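Local coordinates for mandelate racemase / muconate lactonizing enzyme family protein (PDB 4DXK), which probably acts as a metal-dependent lyase or racemase of the mandelate racemase subgroup of the enolase superfamily, at residues 236-241 and 260-265; 1-6 and 20-25; 358-363 and 376-381. All blocks are in the same frame, centred on the assembly; numbering follows the deposited sequence.

Contact 1 of 3, residues 236-241 and 260-265; sequences YQTFWH and SPAPIS
His241 is gripped through its backbone by the neighbouring parallel strand: its N donates to Pro263 O at 2.9 Å, and its carbonyl O accepts Ser265 N, also at 2.9 Å. This is parallel pairing around Ile264 in the beta-alpha-beta unit of strand 240-242, helix 253-259 and strand 264-266, part of the enolase-type barrel. The imidazole is fixed as well. His241 NE2 and Thr238 OG1 are hydrogen-bonded at 2.7 Å, while ND1 is hydrogen-bonded to Tyr256 OH of the connecting helix. Ala262 CB sits over one ring face, 3.7 Å from the His241 ring centroid, a CH-pi contact. Between the two segments, a water lies 2.8 Å from both Thr238 O and Pro261 O. Trp240 packs in a similar way: chi1 of 78° holds the indole where Ser265 CB lies over its five-membered ring, 3.5 Å from the Trp240 centroid. Its NE1 is hydrogen-bonded to OE1 of Glu242, one of the sodium ligands. Farther out, Phe239 O meets Pro263 CD at 3.4 Å, and Pro263 also packs on Leu224 of the second subunit. With a partner on each ring nitrogen and a methyl on one face, His241 has little freedom to rotate, while the bond from Trp240 to Glu242 probably helps to position that sodium ligand.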
loop_
_atom_site.group_PDB
_atom_site.type_symbol
_atom_site.label_atom_id
_atom_site.label_comp_id
_atom_site.label_asym_id
_atom_site.label_seq_id
_atom_site.Cartn_x
_atom_site.Cartn_y
_atom_site.Cartn_z
ATOM N N TYR A 236 9.308 -32.438 -2.234
ATOM C CA TYR A 236 10.121 -33.069 -1.198
ATOM C C TYR A 236 9.800 -32.633 0.222
ATOM O O TYR A 236 10.468 -33.053 1.168
ATOM C CB TYR A 236 11.606 -32.911 -1.518
ATOM C CG TYR A 236 11.916 -33.415 -2.901
ATOM C CD1 TYR A 236 12.015 -34.777 -3.155
ATOM C CD2 TYR A 236 12.059 -32.536 -3.969
ATOM C CE1 TYR A 236 12.273 -35.245 -4.429
ATOM C CE2 TYR A 236 12.318 -32.995 -5.242
ATOM C CZ TYR A 236 12.425 -34.352 -5.465
ATOM O OH TYR A 236 12.683 -34.817 -6.734
ATOM N N GLN A 237 8.770 -31.804 0.367
ATOM C CA GLN A 237 8.311 -31.368 1.686
ATOM C C GLN A 237 9.455 -30.814 2.536
ATOM O O GLN A 237 9.677 -31.258 3.660
ATOM C CB GLN A 237 7.624 -32.518 2.434
ATOM C CG GLN A 237 6.411 -33.094 1.713
ATOM C CD GLN A 237 6.766 -34.203 0.735
ATOM O OE1 GLN A 237 7.619 -35.052 1.013
ATOM N NE2 GLN A 237 6.108 -34.200 -0.419
ATOM N N THR A 238 10.183 -29.849 1.986
ATOM C CA THR A 238 11.292 -29.246 2.711
ATOM C C THR A 238 10.797 -28.427 3.906
ATOM O O THR A 238 9.682 -27.906 3.898
ATOM C CB THR A 238 12.158 -28.402 1.777
ATOM O OG1 THR A 238 11.327 -27.457 1.092
ATOM C CG2 THR A 238 12.849 -29.297 0.758
ATOM N N PHE A 239 11.628 -28.334 4.935
ATOM C CA PHE A 239 11.224 -27.719 6.194
ATOM C C PHE A 239 11.457 -26.211 6.206
ATOM O O PHE A 239 10.606 -25.444 6.657
ATOM C CB PHE A 239 11.983 -28.378 7.342
ATOM C CG PHE A 239 11.510 -27.967 8.703
ATOM C CD1 PHE A 239 10.272 -28.378 9.176
ATOM C CD2 PHE A 239 12.304 -27.169 9.515
ATOM C CE1 PHE A 239 9.833 -28.011 10.443
ATOM C CE2 PHE A 239 11.878 -26.806 10.785
ATOM C CZ PHE A 239 10.636 -27.219 11.245
ATOM N N TRP A 240 12.624 -25.792 5.725
ATOM C CA TRP A 240 12.905 -24.371 5.549
ATOM C C TRP A 240 13.902 -24.168 4.427
ATOM O O TRP A 240 14.631 -25.099 4.071
ATOM C CB TRP A 240 13.327 -23.708 6.868
ATOM C CG TRP A 240 14.738 -23.878 7.403
ATOM C CD1 TRP A 240 15.931 -23.816 6.718
ATOM C CD2 TRP A 240 15.081 -24.033 8.785
ATOM N NE1 TRP A 240 16.989 -23.935 7.602
ATOM C CE2 TRP A 240 16.487 -24.058 8.873
ATOM C CE3 TRP A 240 14.330 -24.160 9.957
ATOM C CZ2 TRP A 240 17.156 -24.224 10.094
ATOM C CZ3 TRP A 240 14.994 -24.294 11.163
ATOM C CH2 TRP A 240 16.391 -24.331 11.221
ATOM N N HIS A 241 13.910 -22.964 3.861
ATOM C CA HIS A 241 14.848 -22.581 2.811
ATOM C C HIS A 241 15.668 -21.430 3.347
ATOM O O HIS A 241 15.170 -20.302 3.488
ATOM C CB HIS A 241 14.112 -22.178 1.532
ATOM C CG HIS A 241 13.443 -23.326 0.843
ATOM N ND1 HIS A 241 12.655 -23.166 -0.278
ATOM C CD2 HIS A 241 13.442 -24.654 1.112
ATOM C CE1 HIS A 241 12.195 -24.344 -0.665
ATOM N NE2 HIS A 241 12.653 -25.263 0.166
ATOM N N SER A 260 7.682 -19.869 -2.703
ATOM C CA SER A 260 8.394 -20.919 -1.977
ATOM C C SER A 260 7.454 -21.860 -1.232
ATOM O O SER A 260 6.551 -21.414 -0.532
ATOM C CB SER A 260 9.400 -20.321 -1.000
ATOM O OG SER A 260 10.132 -21.356 -0.360
ATOM N N PRO A 261 7.669 -23.177 -1.373
ATOM C CA PRO A 261 6.841 -24.151 -0.654
ATOM C C PRO A 261 7.260 -24.323 0.801
ATOM O O PRO A 261 6.603 -25.060 1.540
ATOM C CB PRO A 261 7.101 -25.451 -1.421
ATOM C CG PRO A 261 8.514 -25.300 -1.900
ATOM C CD PRO A 261 8.618 -23.833 -2.288
ATOM N N ALA A 262 8.344 -23.664 1.206
ATOM C CA ALA A 262 8.828 -23.734 2.581
ATOM C C ALA A 262 9.092 -22.318 3.071
ATOM O O ALA A 262 9.425 -21.437 2.266
ATOM C CB ALA A 262 10.109 -24.551 2.643
ATOM N N PRO A 263 8.984 -22.094 4.391
ATOM C CA PRO A 263 9.303 -20.768 4.919
ATOM C C PRO A 263 10.765 -20.420 4.698
ATOM O O PRO A 263 11.642 -21.302 4.652
ATOM C CB PRO A 263 9.021 -20.902 6.421
ATOM C CG PRO A 263 9.102 -22.369 6.698
ATOM C CD PRO A 263 8.576 -23.030 5.453
ATOM N N ILE A 264 11.020 -19.124 4.568
ATOM C CA ILE A 264 12.373 -18.605 4.508
ATOM C C ILE A 264 13.001 -18.673 5.889
ATOM O O ILE A 264 12.404 -18.232 6.879
ATOM C CB ILE A 264 12.356 -17.135 4.057
ATOM C CG1 ILE A 264 11.787 -17.020 2.644
ATOM C CG2 ILE A 264 13.750 -16.520 4.120
ATOM C CD1 ILE A 264 11.458 -15.598 2.245
ATOM N N SER A 265 14.210 -19.203 5.955
ATOM C CA SER A 265 15.028 -19.124 7.144
ATOM C C SER A 265 16.059 -18.021 6.900
ATOM O O SER A 265 16.844 -18.092 5.949
ATOM C CB SER A 265 15.694 -20.481 7.353
ATOM O OG SER A 265 16.710 -20.458 8.306
HETATM O O HOH W 1 7.527 -27.675 2.172
#

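Contact 2 of 3, residues 1-6 and 20-25; sequences MKITKL and VLVHTD
Asp25 reaches back across the hairpin to the first residues of the chain, its OD1 taking the Lys2 N-H at 3.0 Å from above the carboxylate plane. Its chi1 of 53° sets CG between the residue's own N and carbonyl carbon, where OD1 meets Lys2 N, while Asp25 N returns a bond to Lys2 O; the two close a ring at the open end of the hairpin. The Lys2 side chain starts close by, its CB 3.6 Å from Asp25 OD2, then runs off extended, leaving the ammonium too far away for a salt bridge. Next comes a classic beta bulge, with Thr4 and Lys5 both facing His23: Thr4 N donates to His23 O at 2.8 Å, and His23 N to Lys5 O at 2.9 Å. Thr4 turns its methyl across the Asp25 side chain at about a right angle, Thr4 CG2 to Asp25 CB 3.8 Å. Lys5 and His23 rise from the same face, CB to CB 3.9 Å, and the imidazole presents its edge to Lys5 O, its NE2 being bonded to Glu7. The other face is apolar. Leu6 and Val22 run alongside each other in the same direction, Leu6 CD2 4.0 Å from Val22 CG2, and Val22 offers its other methyl, CG1, to Ile3 CG1 at 3.8 Å. In the antiparallel sheet of the N-terminal domain, Val22 packs on Phe87 and Ile94 of helix 79-99, Leu6 on Val45 and Ile49 of helix 38-53, and strand 390-396 flanks strand 3-11 on its other side.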
loop_
_atom_site.group_PDB
_atom_site.type_symbol
_atom_site.label_atom_id
_atom_site.label_comp_id
_atom_site.label_asym_id
_atom_site.label_seq_id
_atom_site.Cartn_x
_atom_site.Cartn_y
_atom_site.Cartn_z
ATOM N N MET A 1 32.496 -4.281 40.342
ATOM C CA MET A 1 33.780 -4.681 39.772
ATOM C C MET A 1 34.062 -3.892 38.499
ATOM O O MET A 1 33.188 -3.184 37.988
ATOM C CB MET A 1 33.845 -6.199 39.555
ATOM C CG MET A 1 33.262 -6.704 38.246
ATOM S SD MET A 1 33.025 -8.505 38.196
ATOM C CE MET A 1 31.411 -8.638 38.952
ATOM N N LYS A 2 35.301 -3.986 38.024
ATOM C CA LYS A 2 35.757 -3.275 36.838
ATOM C C LYS A 2 36.563 -4.197 35.946
ATOM O O LYS A 2 37.293 -5.068 36.426
ATOM C CB LYS A 2 36.639 -2.086 37.230
ATOM C CG LYS A 2 35.933 -1.006 38.031
ATOM C CD LYS A 2 36.897 0.107 38.417
ATOM C CE LYS A 2 36.157 1.298 39.016
ATOM N NZ LYS A 2 37.087 2.390 39.424
ATOM N N ILE A 3 36.443 -3.977 34.643
ATOM C CA ILE A 3 37.250 -4.679 33.658
ATOM C C ILE A 3 38.692 -4.196 33.769
ATOM O O ILE A 3 38.953 -2.987 33.805
ATOM C CB ILE A 3 36.717 -4.420 32.240
ATOM C CG1 ILE A 3 35.307 -5.007 32.091
ATOM C CG2 ILE A 3 37.672 -4.980 31.192
ATOM C CD1 ILE A 3 34.591 -4.586 30.820
ATOM N N THR A 4 39.625 -5.138 33.845
ATOM C CA THR A 4 41.035 -4.797 33.969
ATOM C C THR A 4 41.840 -5.117 32.718
ATOM O O THR A 4 42.829 -4.440 32.428
ATOM C CB THR A 4 41.675 -5.550 35.138
ATOM O OG1 THR A 4 41.327 -6.934 35.021
ATOM C CG2 THR A 4 41.192 -4.990 36.475
ATOM N N LYS A 5 41.495 -6.204 32.032
ATOM C CA LYS A 5 42.254 -6.629 30.853
ATOM C C LYS A 5 41.344 -7.228 29.798
ATOM O O LYS A 5 40.342 -7.862 30.122
ATOM C CB LYS A 5 43.297 -7.693 31.214
ATOM C CG LYS A 5 44.227 -7.345 32.349
ATOM C CD LYS A 5 45.019 -8.563 32.802
ATOM C CE LYS A 5 45.729 -9.236 31.638
ATOM N NZ LYS A 5 46.624 -10.349 32.089
ATOM N N LEU A 6 41.709 -7.035 28.537
ATOM C CA LEU A 6 41.096 -7.764 27.436
ATOM C C LEU A 6 42.145 -8.655 26.822
ATOM O O LEU A 6 43.231 -8.193 26.444
ATOM C CB LEU A 6 40.575 -6.833 26.346
ATOM C CG LEU A 6 39.380 -5.937 26.611
ATOM C CD1 LEU A 6 38.820 -5.426 25.277
ATOM C CD2 LEU A 6 38.314 -6.660 27.432
ATOM N N VAL A 20 37.666 -14.162 23.122
ATOM C CA VAL A 20 37.875 -12.903 23.817
ATOM C C VAL A 20 37.627 -13.167 25.289
ATOM O O VAL A 20 36.552 -13.654 25.671
ATOM C CB VAL A 20 36.900 -11.824 23.304
ATOM C CG1 VAL A 20 37.018 -10.538 24.127
ATOM C CG2 VAL A 20 37.140 -11.541 21.832
ATOM N N LEU A 21 38.617 -12.862 26.116
ATOM C CA LEU A 21 38.519 -13.070 27.559
ATOM C C LEU A 21 38.544 -11.722 28.254
ATOM O O LEU A 21 39.450 -10.907 28.036
ATOM C CB LEU A 21 39.641 -13.972 28.078
ATOM C CG LEU A 21 39.497 -15.461 27.752
ATOM C CD1 LEU A 21 39.881 -15.761 26.317
ATOM C CD2 LEU A 21 40.315 -16.309 28.710
ATOM N N VAL A 22 37.527 -11.473 29.063
ATOM C CA VAL A 22 37.380 -10.203 29.755
ATOM C C VAL A 22 37.727 -10.422 31.225
ATOM O O VAL A 22 37.003 -11.111 31.956
ATOM C CB VAL A 22 35.943 -9.660 29.608
ATOM C CG1 VAL A 22 35.794 -8.349 30.364
ATOM C CG2 VAL A 22 35.596 -9.455 28.138
ATOM N N HIS A 23 38.862 -9.871 31.645
ATOM C CA HIS A 23 39.330 -10.028 33.017
ATOM C C HIS A 23 38.812 -8.871 33.866
ATOM O O HIS A 23 38.631 -7.756 33.363
ATOM C CB HIS A 23 40.855 -10.037 33.059
ATOM C CG HIS A 23 41.477 -11.155 32.289
ATOM N ND1 HIS A 23 42.087 -12.226 32.904
ATOM C CD2 HIS A 23 41.597 -11.368 30.958
ATOM C CE1 HIS A 23 42.554 -13.053 31.983
ATOM N NE2 HIS A 23 42.270 -12.553 30.794
ATOM N N THR A 24 38.582 -9.138 35.149
ATOM C CA THR A 24 38.074 -8.133 36.076
ATOM C C THR A 24 38.924 -8.054 37.333
ATOM O O THR A 24 39.686 -8.974 37.654
ATOM C CB THR A 24 36.611 -8.434 36.495
ATOM O OG1 THR A 24 36.547 -9.689 37.190
ATOM C CG2 THR A 24 35.693 -8.481 35.275
ATOM N N ASP A 25 38.762 -6.964 38.073
ATOM C CA ASP A 25 39.503 -6.812 39.316
ATOM C C ASP A 25 39.076 -7.805 40.398
ATOM O O ASP A 25 39.803 -8.012 41.373
ATOM C CB ASP A 25 39.507 -5.362 39.831
ATOM C CG ASP A 25 38.120 -4.749 39.950
ATOM O OD1 ASP A 25 37.096 -5.456 39.847
ATOM O OD2 ASP A 25 38.071 -3.518 40.174
#

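Contact 3 of 3, residues 358-363 and 376-381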
loop_
_atom_site.group_PDB
_atom_site.type_symbol
_atom_site.label_atom_id
_atom_site.label_comp_id
_atom_site.label_asym_id
_atom_site.label_seq_id
_atom_site.Cartn_x
_atom_site.Cartn_y
_atom_site.Cartn_z
ATOM N N THR A 358 36.528 -26.703 28.890
ATOM C CA THR A 358 36.480 -27.626 30.025
ATOM C C THR A 358 35.226 -28.490 30.072
ATOM O O THR A 358 35.208 -29.530 30.734
ATOM C CB THR A 358 36.558 -26.871 31.352
ATOM O OG1 THR A 358 35.533 -25.868 31.384
ATOM C CG2 THR A 358 37.924 -26.217 31.523
ATOM N N ALA A 359 34.175 -28.056 29.390
ATOM C CA ALA A 359 32.911 -28.780 29.379
ATOM C C ALA A 359 32.141 -28.369 28.144
ATOM O O ALA A 359 32.381 -27.298 27.586
ATOM C CB ALA A 359 32.103 -28.476 30.632
ATOM N N LEU A 360 31.209 -29.216 27.728
ATOM C CA LEU A 360 30.440 -28.989 26.513
ATOM C C LEU A 360 28.963 -29.226 26.758
ATOM O O LEU A 360 28.597 -29.972 27.663
ATOM C CB LEU A 360 30.910 -29.942 25.410
ATOM C CG LEU A 360 32.287 -29.667 24.810
ATOM C CD1 LEU A 360 32.739 -30.825 23.934
ATOM C CD2 LEU A 360 32.257 -28.377 24.009
ATOM N N PRO A 361 28.105 -28.606 25.936
ATOM C CA PRO A 361 26.687 -28.979 25.940
ATOM C C PRO A 361 26.596 -30.462 25.625
ATOM O O PRO A 361 27.449 -30.990 24.906
ATOM C CB PRO A 361 26.108 -28.169 24.779
ATOM C CG PRO A 361 27.060 -27.038 24.580
ATOM C CD PRO A 361 28.410 -27.570 24.937
ATOM N N GLU A 362 25.595 -31.144 26.170
ATOM C CA GLU A 362 25.437 -32.575 25.923
ATOM C C GLU A 362 24.212 -32.872 25.069
ATOM O O GLU A 362 23.160 -32.266 25.249
ATOM C CB GLU A 362 25.349 -33.344 27.244
ATOM C CG GLU A 362 25.062 -34.834 27.086
ATOM C CD GLU A 362 25.012 -35.565 28.415
ATOM O OE1 GLU A 362 25.700 -35.127 29.360
ATOM O OE2 GLU A 362 24.280 -36.572 28.518
ATOM N N VAL A 363 24.362 -33.803 24.131
ATOM C CA VAL A 363 23.250 -34.255 23.308
ATOM C C VAL A 363 22.864 -35.667 23.733
ATOM O O VAL A 363 23.724 -36.542 23.841
ATOM C CB VAL A 363 23.612 -34.246 21.812
ATOM C CG1 VAL A 363 22.468 -34.814 20.979
ATOM C CG2 VAL A 363 23.965 -32.842 21.354
ATOM N N LEU A 376 28.396 -19.476 31.319
ATOM C CA LEU A 376 28.335 -20.456 30.234
ATOM C C LEU A 376 28.318 -21.882 30.753
ATOM O O LEU A 376 27.700 -22.760 30.150
ATOM C CB LEU A 376 29.558 -20.319 29.324
ATOM C CG LEU A 376 29.707 -19.044 28.507
ATOM C CD1 LEU A 376 31.158 -18.891 28.038
ATOM C CD2 LEU A 376 28.755 -19.080 27.313
ATOM N N GLY A 377 29.045 -22.117 31.843
ATOM C CA GLY A 377 29.321 -23.469 32.308
ATOM C C GLY A 377 30.565 -24.068 31.660
ATOM O O GLY A 377 30.727 -25.292 31.624
ATOM N N MET A 378 31.451 -23.216 31.146
ATOM C CA MET A 378 32.691 -23.703 30.560
ATOM C C MET A 378 33.751 -22.620 30.569
ATOM O O MET A 378 33.442 -21.429 30.594
ATOM C CB MET A 378 32.453 -24.137 29.116
ATOM C CG MET A 378 32.351 -22.935 28.196
ATOM S SD MET A 378 31.429 -23.054 26.670
ATOM C CE MET A 378 32.318 -24.269 25.740
ATOM N N GLU A 379 35.011 -23.064 30.584
ATOM C CA GLU A 379 36.184 -22.198 30.490
ATOM C C GLU A 379 37.110 -22.762 29.405
ATOM O O GLU A 379 36.916 -23.889 28.961
ATOM C CB GLU A 379 36.927 -22.164 31.831
ATOM C CG GLU A 379 36.249 -21.353 32.943
ATOM C CD GLU A 379 34.985 -22.005 33.497
ATOM O OE1 GLU A 379 34.972 -23.243 33.683
ATOM O OE2 GLU A 379 34.000 -21.276 33.754
ATOM N N LEU A 380 38.100 -21.987 28.963
ATOM C CA LEU A 380 39.138 -22.546 28.107
ATOM C C LEU A 380 39.855 -23.655 28.872
ATOM O O LEU A 380 40.064 -23.570 30.094
ATOM C CB LEU A 380 40.135 -21.482 27.642
ATOM C CG LEU A 380 39.619 -20.504 26.587
ATOM C CD1 LEU A 380 40.744 -19.607 26.108
ATOM C CD2 LEU A 380 38.993 -21.232 25.411
ATOM N N HIS A 381 40.198 -24.712 28.148
ATOM C CA HIS A 381 40.820 -25.879 28.749
ATOM C C HIS A 381 42.182 -25.490 29.325
ATOM O O HIS A 381 42.910 -24.710 28.707
ATOM C CB HIS A 381 40.980 -26.966 27.685
ATOM C CG HIS A 381 41.162 -28.344 28.239
ATOM N ND1 HIS A 381 42.346 -28.770 28.799
ATOM C CD2 HIS A 381 40.313 -29.398 28.302
ATOM C CE1 HIS A 381 42.218 -30.027 29.191
ATOM N NE2 HIS A 381 40.995 -30.432 28.898
HETATM O O HOH W 2 33.783 -26.438 33.512
#
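Thr358 and Glu379 hold together the irregular, touching parts of two segments at the surface of the enolase-type C-terminal domain, one leading into strand 362-364 and the other lying in the loop between strands 367-369 and 390-396. Their bonds form a reciprocal pair. Thr358 N donates to Glu379 O at 2.8 Å, a bond noticeably bent at the hydrogen (143°). In return, Glu379 N donates to Thr358 OG1 at 3.0 Å, much straighter at 163°. The threonine torsion accounts for the second bond: with chi1 at 54° the hydroxyl lies between its own N and carbonyl carbon, on the side of the glutamate backbone, and CG2 is left to touch Leu380 O at 3.7 Å. A water is bonded to Thr358 OG1; in one of two conformers of Glu379, OE1 tentatively accepts a weak bond from it. Beside this polar pair, Ala359 CB rests 3.6 Å from Gly377 O. Gly377 adopts a positive phi, where a side chain would press on the preceding carbonyl, and so turns the chain into Met378.

Farther out, Leu376, just before Gly377, is held by two bonds: its N to Asp93 and its O to His331 of helix 323-335. Met378 packs on Cys327 of that same helix, and His381 pairs by backbone with Leu356. The Met378 chain bends back at chi3 over the alanine carbonyl, a buried oxygen with no polar partner in the model: Ala359 O has Met378 CB and CE each 3.5 Å away.

Overall arrangement
Contact 1 and contact 3 both belong to the C-terminal domain but lie on opposite sides of the chain's centre, their centres about 33 Å apart. Contact 1 is partly buried and joins neighbouring barrel strands, with rings and methyls packed about regular parallel pairing; contact 3 is a surface meeting of loops, held by two hydrogen bonds between Thr358 and the Glu379 backbone. Contact 2, in the N-terminal sheet, combines an apolar face against helices with a polar, more exposed end. It shares no strand with the other two, and its centre is about 44 Å from that of contact 1. Contacts 2 and 3 do touch, where Leu21 CD1 packs against Leu380 CD1 at 3.9 Å.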